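Local coordinates for 4-hydroxy-3-methylbut-2-enyl diphosphate reductase (Aquifex aeolicus, PDB 3DNF), which reduces (2E)-4-hydroxy-3-methylbut-2-enyl diphosphate to isopentenyl and dimethylallyl diphosphate, the last step of the non-mevalonate route to isoprenoid precursors, using an iron-sulfur cluster, at residues B[15-20]-B[266-271]; B[22-27]-B[47-52]; B[97-102]-B[124-129]. All blocks are in the same frame, centred on the assembly; numbering follows the deposited sequence. Where two conformers were deposited one is given.

Interaction 1 of 3, residues B[15-20]-B[266-271]. With F3S (Fe3-s4 cluster), chain E.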
ATOM      1  N   GLY B  15     -11.074   0.790  24.965  1.00 31.19           N
ATOM      2  CA  GLY B  15      -9.867   1.085  25.731  1.00 30.57           C
ATOM      3  C   GLY B  15     -10.058   2.165  26.767  1.00 31.92           C
ATOM      4  O   GLY B  15      -9.548   2.064  27.854  1.00 30.86           O
ATOM      5  N   VAL B  16     -10.790   3.223  26.443  1.00 31.15           N
ATOM      6  CA  VAL B  16     -10.957   4.307  27.423  1.00 32.12           C
ATOM      7  C   VAL B  16     -11.903   3.860  28.561  1.00 32.29           C
ATOM      8  O   VAL B  16     -11.670   4.152  29.733  1.00 31.52           O
ATOM      9  CB  VAL B  16     -11.420   5.621  26.735  1.00 31.00           C
ATOM     10  CG1 VAL B  16     -11.943   6.626  27.749  1.00 35.63           C
ATOM     11  CG2 VAL B  16     -10.269   6.206  25.922  1.00 32.74           C
ATOM     12  N   LYS B  17     -12.971   3.166  28.194  1.00 31.99           N
ATOM     13  CA  LYS B  17     -13.889   2.588  29.160  1.00 32.40           C
ATOM     14  C   LYS B  17     -13.099   1.713  30.134  1.00 31.35           C
ATOM     15  O   LYS B  17     -13.264   1.826  31.333  1.00 31.21           O
ATOM     16  CB  LYS B  17     -14.928   1.711  28.442  1.00 33.01           C
ATOM     17  CG  LYS B  17     -16.150   2.407  27.952  1.00 36.77           C
ATOM     18  CD  LYS B  17     -17.185   1.359  27.560  1.00 41.38           C
ATOM     19  CE  LYS B  17     -18.607   1.851  27.810  1.00 45.83           C
ATOM     20  NZ  LYS B  17     -19.349   2.063  26.543  1.00 47.28           N
ATOM     21  N   ARG B  18     -12.239   0.865  29.593  1.00 30.80           N
ATOM     22  CA  ARG B  18     -11.400  -0.053  30.376  1.00 30.73           C
ATOM     23  C   ARG B  18     -10.441   0.732  31.292  1.00 30.49           C
ATOM     24  O   ARG B  18     -10.320   0.403  32.488  1.00 30.31           O
ATOM     25  CB  ARG B  18     -10.609  -0.956  29.424  1.00 31.69           C
ATOM     26  CG  ARG B  18      -9.540  -1.787  30.077  1.00 32.94           C
ATOM     27  CD  ARG B  18      -8.932  -2.743  29.062  1.00 37.21           C
ATOM     28  NE  ARG B  18      -7.914  -3.588  29.694  1.00 39.16           N
ATOM     29  CZ  ARG B  18      -6.636  -3.250  29.857  1.00 37.57           C
ATOM     30  NH1 ARG B  18      -6.194  -2.061  29.464  1.00 38.23           N
ATOM     31  NH2 ARG B  18      -5.808  -4.128  30.424  1.00 39.25           N
ATOM     32  N   ALA B  19      -9.784   1.767  30.749  1.00 29.49           N
ATOM     33  CA  ALA B  19      -8.874   2.620  31.564  1.00 30.48           C
ATOM     34  C   ALA B  19      -9.608   3.263  32.752  1.00 30.61           C
ATOM     35  O   ALA B  19      -9.089   3.269  33.888  1.00 30.00           O
ATOM     36  CB  ALA B  19      -8.182   3.664  30.716  1.00 31.18           C
ATOM     37  N   VAL B  20     -10.811   3.791  32.484  1.00 30.59           N
ATOM     38  CA  VAL B  20     -11.637   4.452  33.532  1.00 31.24           C
ATOM     39  C   VAL B  20     -11.965   3.467  34.649  1.00 31.26           C
ATOM     40  O   VAL B  20     -11.831   3.810  35.834  1.00 29.85           O
ATOM     41  CB  VAL B  20     -12.880   5.161  32.940  1.00 32.30           C
ATOM     42  CG1 VAL B  20     -13.870   5.600  34.008  1.00 32.58           C
ATOM     43  CG2 VAL B  20     -12.434   6.360  32.167  1.00 31.50           C
ATOM     44  N   THR B 266     -17.054  11.367  25.581  1.00 28.43           N
ATOM     45  CA  THR B 266     -18.280  11.517  26.370  1.00 28.19           C
ATOM     46  C   THR B 266     -18.549  10.272  27.217  1.00 27.90           C
ATOM     47  O   THR B 266     -18.756   9.178  26.680  1.00 27.28           O
ATOM     48  CB  THR B 266     -19.496  11.875  25.470  1.00 27.68           C
ATOM     49  OG1 THR B 266     -19.201  13.080  24.752  1.00 27.37           O
ATOM     50  CG2 THR B 266     -20.802  12.105  26.304  1.00 28.54           C
ATOM     51  N   PRO B 267     -18.555  10.439  28.553  1.00 28.44           N
ATOM     52  CA  PRO B 267     -18.853   9.330  29.433  1.00 28.43           C
ATOM     53  C   PRO B 267     -20.355   9.039  29.409  1.00 29.35           C
ATOM     54  O   PRO B 267     -21.168   9.911  29.060  1.00 28.81           O
ATOM     55  CB  PRO B 267     -18.429   9.854  30.811  1.00 28.50           C
ATOM     56  CG  PRO B 267     -18.588  11.322  30.711  1.00 28.35           C
ATOM     57  CD  PRO B 267     -18.237  11.665  29.308  1.00 28.10           C
ATOM     58  N   ASP B 268     -20.697   7.812  29.768  1.00 29.19           N
ATOM     59  CA  ASP B 268     -22.094   7.373  29.790  1.00 29.97           C
ATOM     60  C   ASP B 268     -22.997   8.161  30.722  1.00 29.52           C
ATOM     61  O   ASP B 268     -24.204   8.235  30.484  1.00 28.82           O
ATOM     62  CB  ASP B 268     -22.157   5.902  30.178  1.00 30.68           C
ATOM     63  CG  ASP B 268     -21.691   4.983  29.063  1.00 33.47           C
ATOM     64  OD1 ASP B 268     -21.563   5.457  27.905  1.00 35.99           O
ATOM     65  OD2 ASP B 268     -21.467   3.784  29.351  1.00 36.45           O
ATOM     66  N   TRP B 269     -22.446   8.740  31.784  1.00 28.73           N
ATOM     67  CA  TRP B 269     -23.294   9.494  32.711  1.00 28.44           C
ATOM     68  C   TRP B 269     -23.795  10.795  32.100  1.00 28.70           C
ATOM     69  O   TRP B 269     -24.872  11.281  32.468  1.00 28.71           O
ATOM     70  CB  TRP B 269     -22.615   9.745  34.065  1.00 27.69           C
ATOM     71  CG  TRP B 269     -21.418  10.614  34.032  1.00 26.41           C
ATOM     72  CD1 TRP B 269     -20.126  10.204  33.896  1.00 25.70           C
ATOM     73  CD2 TRP B 269     -21.373  12.041  34.181  1.00 25.05           C
ATOM     74  NE1 TRP B 269     -19.284  11.272  33.941  1.00 25.31           N
ATOM     75  CE2 TRP B 269     -20.013  12.418  34.111  1.00 25.70           C
ATOM     76  CE3 TRP B 269     -22.342  13.036  34.365  1.00 26.00           C
ATOM     77  CZ2 TRP B 269     -19.597  13.748  34.214  1.00 25.20           C
ATOM     78  CZ3 TRP B 269     -21.929  14.355  34.464  1.00 26.17           C
ATOM     79  CH2 TRP B 269     -20.567  14.701  34.398  1.00 26.64           C
ATOM     80  N   ILE B 270     -23.017  11.358  31.176  1.00 28.99           N
ATOM     81  CA  ILE B 270     -23.469  12.545  30.430  1.00 29.54           C
ATOM     82  C   ILE B 270     -24.575  12.156  29.437  1.00 30.08           C
ATOM     83  O   ILE B 270     -25.577  12.856  29.343  1.00 29.26           O
ATOM     84  CB  ILE B 270     -22.305  13.325  29.762  1.00 29.65           C
ATOM     85  CG1 ILE B 270     -21.500  14.053  30.843  1.00 28.32           C
ATOM     86  CG2 ILE B 270     -22.840  14.340  28.715  1.00 31.00           C
ATOM     87  CD1 ILE B 270     -20.112  14.564  30.414  1.00 29.94           C
ATOM     88  N   ILE B 271     -24.388  11.050  28.714  1.00 30.18           N
ATOM     89  CA  ILE B 271     -25.428  10.528  27.815  1.00 30.75           C
ATOM     90  C   ILE B 271     -26.757  10.253  28.543  1.00 31.47           C
ATOM     91  O   ILE B 271     -27.837  10.521  28.005  1.00 31.17           O
ATOM     92  CB  ILE B 271     -24.959   9.257  27.055  1.00 30.62           C
ATOM     93  CG1 ILE B 271     -23.646   9.515  26.305  1.00 30.43           C
ATOM     94  CG2 ILE B 271     -26.053   8.745  26.092  1.00 30.58           C
ATOM     95  CD1 ILE B 271     -22.996   8.228  25.751  1.00 30.75           C
TER
HETATM   96 FE1  F3S E3302      -9.405   2.071  19.873  1.00 28.55          FE
HETATM   97 FE3  F3S E3302      -8.141   1.528  22.209  1.00 24.46          FE
HETATM   98 FE4  F3S E3302      -9.840   3.290  21.921  1.00 33.47          FE
HETATM   99  S1  F3S E3302      -7.181   1.820  20.167  1.00 25.24           S
HETATM  100  S2  F3S E3302     -10.286   4.174  19.988  1.00 37.10           S
HETATM  101  S3  F3S E3302     -10.350   1.190  21.757  1.00 27.28           S
HETATM  102  S4  F3S E3302      -8.318   3.439  23.473  1.00 27.71           S
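Helix 14-26 gives G15 and V16 to the iron-sulfur cluster pocket; two residues past G15, on the protein surface, K17 reaches across to D268 in the first turn of helix 268-281, joining two lobes of the protein. The bridge is a long one: K17 NZ lies 3.9 Å from D268 OD2, and K17 CE, at 3.8 Å from the same oxygen, is just as near. The two side chains cross at about a right angle. K17 gets there by bending its outer chain at chi3 (148°) and chi4 (112°), which a flexible lysine can do. D268 comes directly after the N-cap P267, a place where a negative side chain suits the positive end of the helix. Just before K17 the same helix meets the cluster: G15 N is 3.3 Å from F3S S3, and a beta carbon on G15 would clash with F3S S4, hence glycine. V16 N lies 3.9 Å from F3S S4. The neighbouring W269 turns instead to helix 44-53, where its NE1 bonds to E46. With a single long charge pair between exposed side chains, the contact is probably a weak electrostatic tether.

Interaction 2 of 3, residues B[22-27]-B[47-52]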
ATOM      1  N   LEU B  22     -10.380   0.609  35.339  1.00 29.24           N
ATOM      2  CA  LEU B  22      -9.169   0.233  36.066  1.00 29.18           C
ATOM      3  C   LEU B  22      -8.801   1.305  37.082  1.00 29.72           C
ATOM      4  O   LEU B  22      -8.325   1.018  38.171  1.00 29.48           O
ATOM      5  CB  LEU B  22      -7.981   0.042  35.091  1.00 28.48           C
ATOM      6  CG  LEU B  22      -8.043  -1.233  34.234  1.00 29.77           C
ATOM      7  CD1 LEU B  22      -6.905  -1.261  33.251  1.00 32.61           C
ATOM      8  CD2 LEU B  22      -8.019  -2.529  35.083  1.00 34.66           C
ATOM      9  N   ALA B  23      -8.997   2.559  36.707  1.00 27.23           N
ATOM     10  CA  ALA B  23      -8.685   3.694  37.585  1.00 28.32           C
ATOM     11  C   ALA B  23      -9.599   3.640  38.813  1.00 29.53           C
ATOM     12  O   ALA B  23      -9.144   3.741  39.958  1.00 30.32           O
ATOM     13  CB  ALA B  23      -8.911   5.004  36.811  1.00 27.79           C
ATOM     14  N   GLU B  24     -10.883   3.441  38.568  1.00 29.44           N
ATOM     15  CA  GLU B  24     -11.845   3.401  39.665  1.00 30.72           C
ATOM     16  C   GLU B  24     -11.537   2.213  40.574  1.00 29.89           C
ATOM     17  O   GLU B  24     -11.533   2.345  41.841  1.00 31.64           O
ATOM     18  CB  GLU B  24     -13.255   3.368  39.109  1.00 30.41           C
ATOM     19  CG  GLU B  24     -13.705   4.695  38.447  1.00 31.75           C
ATOM     20  CD  GLU B  24     -15.032   4.515  37.673  1.00 33.83           C
ATOM     21  OE1 GLU B  24     -15.502   3.360  37.496  1.00 39.14           O
ATOM     22  OE2 GLU B  24     -15.594   5.522  37.190  1.00 36.95           O
ATOM     23  N   GLU B  25     -11.261   1.069  39.962  1.00 29.79           N
ATOM     24  CA  GLU B  25     -11.023  -0.146  40.759  0.50 30.20           C
ATOM     25  C   GLU B  25      -9.745  -0.066  41.603  1.00 30.23           C
ATOM     26  O   GLU B  25      -9.688  -0.671  42.693  1.00 29.62           O
ATOM     27  CB  GLU B  25     -11.074  -1.422  39.908  0.50 30.66           C
ATOM     28  CG  GLU B  25     -12.508  -1.855  39.533  0.50 33.52           C
ATOM     29  CD  GLU B  25     -13.042  -3.086  40.298  0.50 37.05           C
ATOM     30  OE1 GLU B  25     -12.717  -3.296  41.491  0.50 38.81           O
ATOM     31  OE2 GLU B  25     -13.832  -3.846  39.686  0.50 40.03           O
ATOM     32  N   SER B  26      -8.750   0.672  41.140  1.00 30.03           N
ATOM     33  CA  SER B  26      -7.456   0.806  41.882  1.00 29.71           C
ATOM     34  C   SER B  26      -7.599   1.447  43.246  1.00 29.51           C
ATOM     35  O   SER B  26      -6.748   1.258  44.113  1.00 29.47           O
ATOM     36  CB  SER B  26      -6.388   1.571  41.101  1.00 29.87           C
ATOM     37  OG  SER B  26      -6.692   2.957  40.951  1.00 30.22           O
ATOM     38  N   LEU B  27      -8.686   2.190  43.465  1.00 28.86           N
ATOM     39  CA  LEU B  27      -8.940   2.799  44.780  1.00 28.04           C
ATOM     40  C   LEU B  27      -9.040   1.718  45.872  1.00 28.60           C
ATOM     41  O   LEU B  27      -8.689   2.000  46.989  1.00 29.41           O
ATOM     42  CB  LEU B  27     -10.234   3.602  44.729  1.00 28.21           C
ATOM     43  CG  LEU B  27     -10.098   4.899  43.901  1.00 26.52           C
ATOM     44  CD1 LEU B  27     -11.571   5.355  43.641  1.00 31.36           C
ATOM     45  CD2 LEU B  27      -9.374   5.934  44.700  1.00 25.30           C
ATOM     46  N   VAL B  47     -12.890  14.133  34.223  1.00 32.42           N
ATOM     47  CA  VAL B  47     -11.734  14.267  35.126  1.00 32.23           C
ATOM     48  C   VAL B  47     -12.176  14.751  36.503  1.00 32.39           C
ATOM     49  O   VAL B  47     -11.721  14.216  37.529  1.00 32.44           O
ATOM     50  CB  VAL B  47     -10.656  15.184  34.471  1.00 33.04           C
ATOM     51  CG1 VAL B  47      -9.505  15.514  35.428  1.00 33.09           C
ATOM     52  CG2 VAL B  47     -10.169  14.541  33.232  1.00 32.70           C
ATOM     53  N   ASN B  48     -13.114  15.703  36.547  1.00 32.34           N
ATOM     54  CA  ASN B  48     -13.644  16.177  37.829  1.00 32.16           C
ATOM     55  C   ASN B  48     -14.370  15.065  38.606  1.00 32.24           C
ATOM     56  O   ASN B  48     -14.214  14.951  39.827  1.00 30.69           O
ATOM     57  CB  ASN B  48     -14.616  17.336  37.641  1.00 32.74           C
ATOM     58  CG  ASN B  48     -15.098  17.884  38.942  1.00 34.57           C
ATOM     59  OD1 ASN B  48     -14.362  18.584  39.623  1.00 37.12           O
ATOM     60  ND2 ASN B  48     -16.358  17.598  39.297  1.00 35.12           N
ATOM     61  N   ARG B  49     -15.172  14.268  37.885  1.00 31.55           N
ATOM     62  CA  ARG B  49     -15.927  13.167  38.525  1.00 31.12           C
ATOM     63  C   ARG B  49     -14.932  12.223  39.188  1.00 30.39           C
ATOM     64  O   ARG B  49     -15.083  11.851  40.359  1.00 29.67           O
ATOM     65  CB  ARG B  49     -16.730  12.364  37.494  1.00 31.39           C
ATOM     66  CG  ARG B  49     -17.538  11.220  38.118  1.00 29.68           C
ATOM     67  CD  ARG B  49     -18.222  10.360  37.034  1.00 32.14           C
ATOM     68  NE  ARG B  49     -17.243   9.603  36.248  1.00 31.59           N
ATOM     69  CZ  ARG B  49     -16.644   8.483  36.667  1.00 32.62           C
ATOM     70  NH1 ARG B  49     -16.967   7.970  37.855  1.00 31.80           N
ATOM     71  NH2 ARG B  49     -15.757   7.882  35.888  1.00 31.51           N
ATOM     72  N   LEU B  50     -13.866  11.896  38.455  1.00 29.98           N
ATOM     73  CA  LEU B  50     -12.892  10.950  38.979  1.00 29.98           C
ATOM     74  C   LEU B  50     -12.118  11.600  40.131  1.00 30.47           C
ATOM     75  O   LEU B  50     -11.815  10.938  41.113  1.00 29.26           O
ATOM     76  CB  LEU B  50     -11.921  10.532  37.878  1.00 29.56           C
ATOM     77  CG  LEU B  50     -12.444   9.454  36.910  1.00 30.23           C
ATOM     78  CD1 LEU B  50     -11.552   9.470  35.632  1.00 31.16           C
ATOM     79  CD2 LEU B  50     -12.454   8.049  37.620  1.00 33.93           C
ATOM     80  N   LYS B  51     -11.787  12.883  39.997  1.00 30.56           N
ATOM     81  CA  LYS B  51     -11.108  13.600  41.091  1.00 31.89           C
ATOM     82  C   LYS B  51     -11.940  13.519  42.403  1.00 32.07           C
ATOM     83  O   LYS B  51     -11.410  13.237  43.489  1.00 31.83           O
ATOM     84  CB  LYS B  51     -10.827  15.050  40.679  1.00 34.18           C
ATOM     85  CG  LYS B  51      -9.995  15.810  41.713  1.00 36.55           C
ATOM     86  CD  LYS B  51      -9.552  17.170  41.155  1.00 44.97           C
ATOM     87  CE  LYS B  51      -8.585  17.906  42.116  1.00 45.08           C
ATOM     88  NZ  LYS B  51      -9.153  18.126  43.494  1.00 50.22           N
ATOM     89  N   ASN B  52     -13.241  13.705  42.275  1.00 30.07           N
ATOM     90  CA  ASN B  52     -14.166  13.604  43.430  1.00 31.74           C
ATOM     91  C   ASN B  52     -14.167  12.199  44.074  1.00 31.41           C
ATOM     92  O   ASN B  52     -14.402  12.054  45.273  1.00 32.23           O
ATOM     93  CB  ASN B  52     -15.553  14.058  43.011  1.00 31.90           C
ATOM     94  CG  ASN B  52     -15.622  15.569  42.838  1.00 33.88           C
ATOM     95  OD1 ASN B  52     -14.792  16.293  43.390  1.00 37.11           O
ATOM     96  ND2 ASN B  52     -16.595  16.042  42.099  1.00 35.78           N
TER
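E24 and R49 meet at about a right angle, with the carboxylate and guanidinium planes 88° apart. The guanidinium comes end-on, and both of its terminal nitrogens grip one oxygen: R49 NH2 is 2.7 Å from E24 OE2, and R49 NH1 is 2.9 Å from that atom. Since one acceptor sits between two diverging N-H groups, neither bond is straight. OE2 lies close to the guanidinium plane. NH2 meets it nearly along its C-O axis, whereas NH1 approaches on the anti side, 32° out of the carboxylate plane. The arginine runs out with CG anti to the backbone N and then bends at chi3 (68°), which swings its end across to the other helix. Its NE forms a further salt bridge to E46, so its positive charge is probably shared between two acids.

These helices, 14-26 and 44-53, lie side by side against a parallel four-stranded sheet, and 44-53 is the helix of the beta-alpha-beta crossover from strand 34-36 to strand 55-57. Beneath the ion pair the contact turns apolar. L50 sends CD2 against the methylene part of E24, 3.7 Å from E24 CG, and likewise crosses it at about a right angle; a branched leucine suits this place because it also packs on V55 and I40. A23 is small where helix 14-26 lies against I40 and I70. One turn on, S26 OG donates to A23 O at 2.8 Å, a bond back to the preceding turn that gives the buried hydroxyl a partner.

Interaction 3 of 3, residues B[97-102]-B[124-129]. With F3S (Fe3-s4 cluster), chain E.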
ATOM      1  N   PRO B  97      -5.338  -2.461  25.016  1.00 34.15           N
ATOM      2  CA  PRO B  97      -4.851  -3.707  24.385  1.00 35.01           C
ATOM      3  C   PRO B  97      -4.512  -3.478  22.905  1.00 34.97           C
ATOM      4  O   PRO B  97      -3.546  -4.051  22.405  1.00 35.37           O
ATOM      5  CB  PRO B  97      -6.034  -4.664  24.559  1.00 35.36           C
ATOM      6  CG  PRO B  97      -6.637  -4.190  25.869  1.00 36.76           C
ATOM      7  CD  PRO B  97      -6.626  -2.709  25.716  1.00 33.91           C
ATOM      8  N   TYR B  98      -5.238  -2.582  22.228  1.00 33.76           N
ATOM      9  CA  TYR B  98      -4.964  -2.328  20.796  1.00 35.66           C
ATOM     10  C   TYR B  98      -3.733  -1.475  20.573  1.00 33.43           C
ATOM     11  O   TYR B  98      -3.087  -1.563  19.545  1.00 34.21           O
ATOM     12  CB  TYR B  98      -6.175  -1.753  20.068  1.00 36.36           C
ATOM     13  CG  TYR B  98      -7.384  -2.636  20.293  1.00 40.60           C
ATOM     14  CD1 TYR B  98      -7.272  -4.028  20.240  1.00 43.73           C
ATOM     15  CD2 TYR B  98      -8.624  -2.092  20.613  1.00 43.83           C
ATOM     16  CE1 TYR B  98      -8.366  -4.854  20.489  1.00 46.58           C
ATOM     17  CE2 TYR B  98      -9.725  -2.911  20.850  1.00 45.00           C
ATOM     18  CZ  TYR B  98      -9.579  -4.292  20.790  1.00 44.75           C
ATOM     19  OH  TYR B  98     -10.662  -5.125  21.014  1.00 46.89           O
ATOM     20  N   VAL B  99      -3.408  -0.638  21.547  1.00 31.70           N
ATOM     21  CA  VAL B  99      -2.153   0.118  21.524  1.00 31.25           C
ATOM     22  C   VAL B  99      -1.013  -0.826  21.832  1.00 31.42           C
ATOM     23  O   VAL B  99       0.020  -0.773  21.169  1.00 30.75           O
ATOM     24  CB  VAL B  99      -2.217   1.351  22.506  1.00 30.71           C
ATOM     25  CG1 VAL B  99      -0.828   1.996  22.700  1.00 31.77           C
ATOM     26  CG2 VAL B  99      -3.201   2.438  21.984  1.00 30.17           C
ATOM     27  N   LYS B 100      -1.181  -1.694  22.824  1.00 31.58           N
ATOM     28  CA  LYS B 100      -0.199  -2.736  23.072  1.00 33.10           C
ATOM     29  C   LYS B 100       0.093  -3.603  21.844  1.00 33.04           C
ATOM     30  O   LYS B 100       1.220  -4.040  21.644  1.00 32.42           O
ATOM     31  CB  LYS B 100      -0.591  -3.642  24.226  1.00 32.86           C
ATOM     32  CG  LYS B 100      -0.542  -3.000  25.652  1.00 35.30           C
ATOM     33  CD  LYS B 100       0.804  -2.295  26.015  1.00 35.96           C
ATOM     34  CE  LYS B 100       1.994  -3.193  25.844  1.00 35.61           C
ATOM     35  NZ  LYS B 100       3.234  -2.460  26.146  1.00 34.81           N
ATOM     36  N   ALA B 101      -0.916  -3.822  21.013  1.00 32.26           N
ATOM     37  CA  ALA B 101      -0.694  -4.566  19.772  1.00 33.14           C
ATOM     38  C   ALA B 101       0.248  -3.817  18.795  1.00 33.15           C
ATOM     39  O   ALA B 101       0.952  -4.447  18.010  1.00 33.07           O
ATOM     40  CB  ALA B 101      -2.009  -4.882  19.108  1.00 33.79           C
ATOM     41  N   VAL B 102       0.196  -2.484  18.775  1.00 32.25           N
ATOM     42  CA  VAL B 102       1.166  -1.713  17.976  1.00 33.23           C
ATOM     43  C   VAL B 102       2.558  -1.921  18.529  1.00 32.95           C
ATOM     44  O   VAL B 102       3.531  -2.080  17.769  1.00 31.26           O
ATOM     45  CB  VAL B 102       0.831  -0.206  17.914  1.00 33.25           C
ATOM     46  CG1 VAL B 102       1.734   0.504  16.919  1.00 34.18           C
ATOM     47  CG2 VAL B 102      -0.649   0.029  17.591  1.00 33.70           C
ATOM     48  N   HIS B 124       2.303  12.844  19.116  1.00 37.32           N
ATOM     49  CA  HIS B 124       1.211  12.279  19.884  1.00 34.96           C
ATOM     50  C   HIS B 124       1.757  11.293  20.901  1.00 34.64           C
ATOM     51  O   HIS B 124       2.631  10.513  20.559  1.00 33.28           O
ATOM     52  CB  HIS B 124       0.163  11.593  19.002  1.00 35.38           C
ATOM     53  CG  HIS B 124      -1.044  11.141  19.770  1.00 34.09           C
ATOM     54  ND1 HIS B 124      -2.252  11.804  19.720  1.00 36.56           N
ATOM     55  CD2 HIS B 124      -1.222  10.105  20.620  1.00 30.59           C
ATOM     56  CE1 HIS B 124      -3.123  11.195  20.505  1.00 37.05           C
ATOM     57  NE2 HIS B 124      -2.523  10.160  21.063  1.00 38.89           N
ATOM     58  N   PRO B 125       1.234  11.320  22.149  1.00 33.60           N
ATOM     59  CA  PRO B 125       1.728  10.353  23.167  1.00 33.70           C
ATOM     60  C   PRO B 125       1.704   8.853  22.771  1.00 32.89           C
ATOM     61  O   PRO B 125       2.601   8.078  23.181  1.00 32.00           O
ATOM     62  CB  PRO B 125       0.817  10.622  24.368  1.00 34.21           C
ATOM     63  CG  PRO B 125       0.331  12.048  24.177  1.00 35.18           C
ATOM     64  CD  PRO B 125       0.190  12.211  22.695  1.00 35.41           C
ATOM     65  N   GLU B 126       0.714   8.409  22.002  1.00 32.12           N
ATOM     66  CA  GLU B 126       0.676   7.011  21.561  1.00 30.80           C
ATOM     67  C   GLU B 126       1.912   6.706  20.687  1.00 30.94           C
ATOM     68  O   GLU B 126       2.568   5.678  20.862  1.00 30.30           O
ATOM     69  CB  GLU B 126      -0.602   6.666  20.798  1.00 31.65           C
ATOM     70  CG  GLU B 126      -0.709   5.172  20.554  1.00 31.88           C
ATOM     71  CD  GLU B 126      -1.738   4.863  19.477  1.00 36.76           C
ATOM     72  OE1 GLU B 126      -2.929   5.226  19.704  1.00 34.87           O
ATOM     73  OE2 GLU B 126      -1.340   4.275  18.428  1.00 33.04           O
ATOM     74  N   VAL B 127       2.213   7.626  19.809  1.00 29.72           N
ATOM     75  CA  VAL B 127       3.323   7.510  18.890  1.00 30.39           C
ATOM     76  C   VAL B 127       4.670   7.529  19.640  1.00 30.67           C
ATOM     77  O   VAL B 127       5.521   6.701  19.399  1.00 31.59           O
ATOM     78  CB  VAL B 127       3.184   8.573  17.735  1.00 29.42           C
ATOM     79  CG1 VAL B 127       4.439   8.612  16.858  1.00 32.67           C
ATOM     80  CG2 VAL B 127       1.952   8.251  16.883  1.00 31.44           C
ATOM     81  N   ILE B 128       4.839   8.454  20.572  1.00 31.69           N
ATOM     82  CA  ILE B 128       6.033   8.514  21.405  1.00 32.01           C
ATOM     83  C   ILE B 128       6.216   7.177  22.141  1.00 31.28           C
ATOM     84  O   ILE B 128       7.337   6.660  22.229  1.00 32.15           O
ATOM     85  CB  ILE B 128       5.899   9.683  22.413  1.00 32.72           C
ATOM     86  CG1 ILE B 128       5.949  10.996  21.631  1.00 32.87           C
ATOM     87  CG2 ILE B 128       6.995   9.650  23.497  1.00 34.79           C
ATOM     88  CD1 ILE B 128       5.594  12.230  22.438  1.00 37.77           C
ATOM     89  N   GLY B 129       5.132   6.637  22.679  1.00 30.21           N
ATOM     90  CA  GLY B 129       5.267   5.361  23.413  1.00 29.41           C
ATOM     91  C   GLY B 129       5.737   4.234  22.499  1.00 30.26           C
ATOM     92  O   GLY B 129       6.675   3.491  22.823  1.00 31.32           O
TER
HETATM   93 FE1  F3S E3302      -9.405   2.071  19.873  1.00 28.55          FE
HETATM   94 FE3  F3S E3302      -8.141   1.528  22.209  1.00 24.46          FE
HETATM   95 FE4  F3S E3302      -9.840   3.290  21.921  1.00 33.47          FE
HETATM   96  S1  F3S E3302      -7.181   1.820  20.167  1.00 25.24           S
HETATM   97  S2  F3S E3302     -10.286   4.174  19.988  1.00 37.10           S
HETATM   98  S3  F3S E3302     -10.350   1.190  21.757  1.00 27.28           S
HETATM   99  S4  F3S E3302      -8.318   3.439  23.473  1.00 27.71           S
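V99 and E126 touch at the centre of this buried contact, the valine methyls meeting the acid's chain at a slant. V99 CG1 packs 3.8 Å from E126 CG, and V99 CG2 is 3.6 Å from E126 OE1, so one methyl meets the aliphatic part and the other the carboxylate. V102 adds a lighter touch a turn later, its CG2 4.4 Å from E126 OE2. Compact branched valines suit a narrow gap between helices, with no hydrogen bond across it. The glutamate reaches in because CG is anti to the backbone N (chi1 -171°) and the chain stays extended beyond it. A hydrogen bond between its OE1 and T165 OG1 then fixes the carboxylate. E126 is the predicted proton donor of the active site. With an alanine in its place, T165 would probably lose this partner and a gap is likely to open beside the V99 methyls, where CG and the carboxylate now pack.

Next outward, Y98 borders the cluster, its CB 3.7 Å from F3S S1. F3S S3 lies at the edge of the Y98 ring, 3.9 Å from Y98 CD2. On the other helix H124, predicted to bind the substrate, sits at the N-cap, with E126 N at the edge of its ring, and its carbonyl accepts I128 N as the helix begins.

Helix 97-111 leads into strand 115-119, and helix 125-136 carries the crossover from that strand to strand 141-144 in the same parallel sheet. At the start of helix 97-111, P97 packs on F14 and R18 of helix 14-26.

Helix 14-26 ties the set together: interactions 1 and 2 use successive parts of it, their centres 11 Å apart, and R18 from the segment of interaction 1 meets interaction 3, its NH1 3.8 Å from P97 CD. R49 of interaction 2 packs against both halves of interaction 1, with its CD 3.4 Å from W269 NE1 and its NH2 3.5 Å from V20 CG1. Interactions 1 and 3, with centres 19 Å apart, both touch the iron-sulfur cluster, and interaction 3 also brings in the predicted proton donor E126. Interaction 2 stands back from this site, the side chain of L50 lying about 14 Å from the cluster, and does not touch interaction 3.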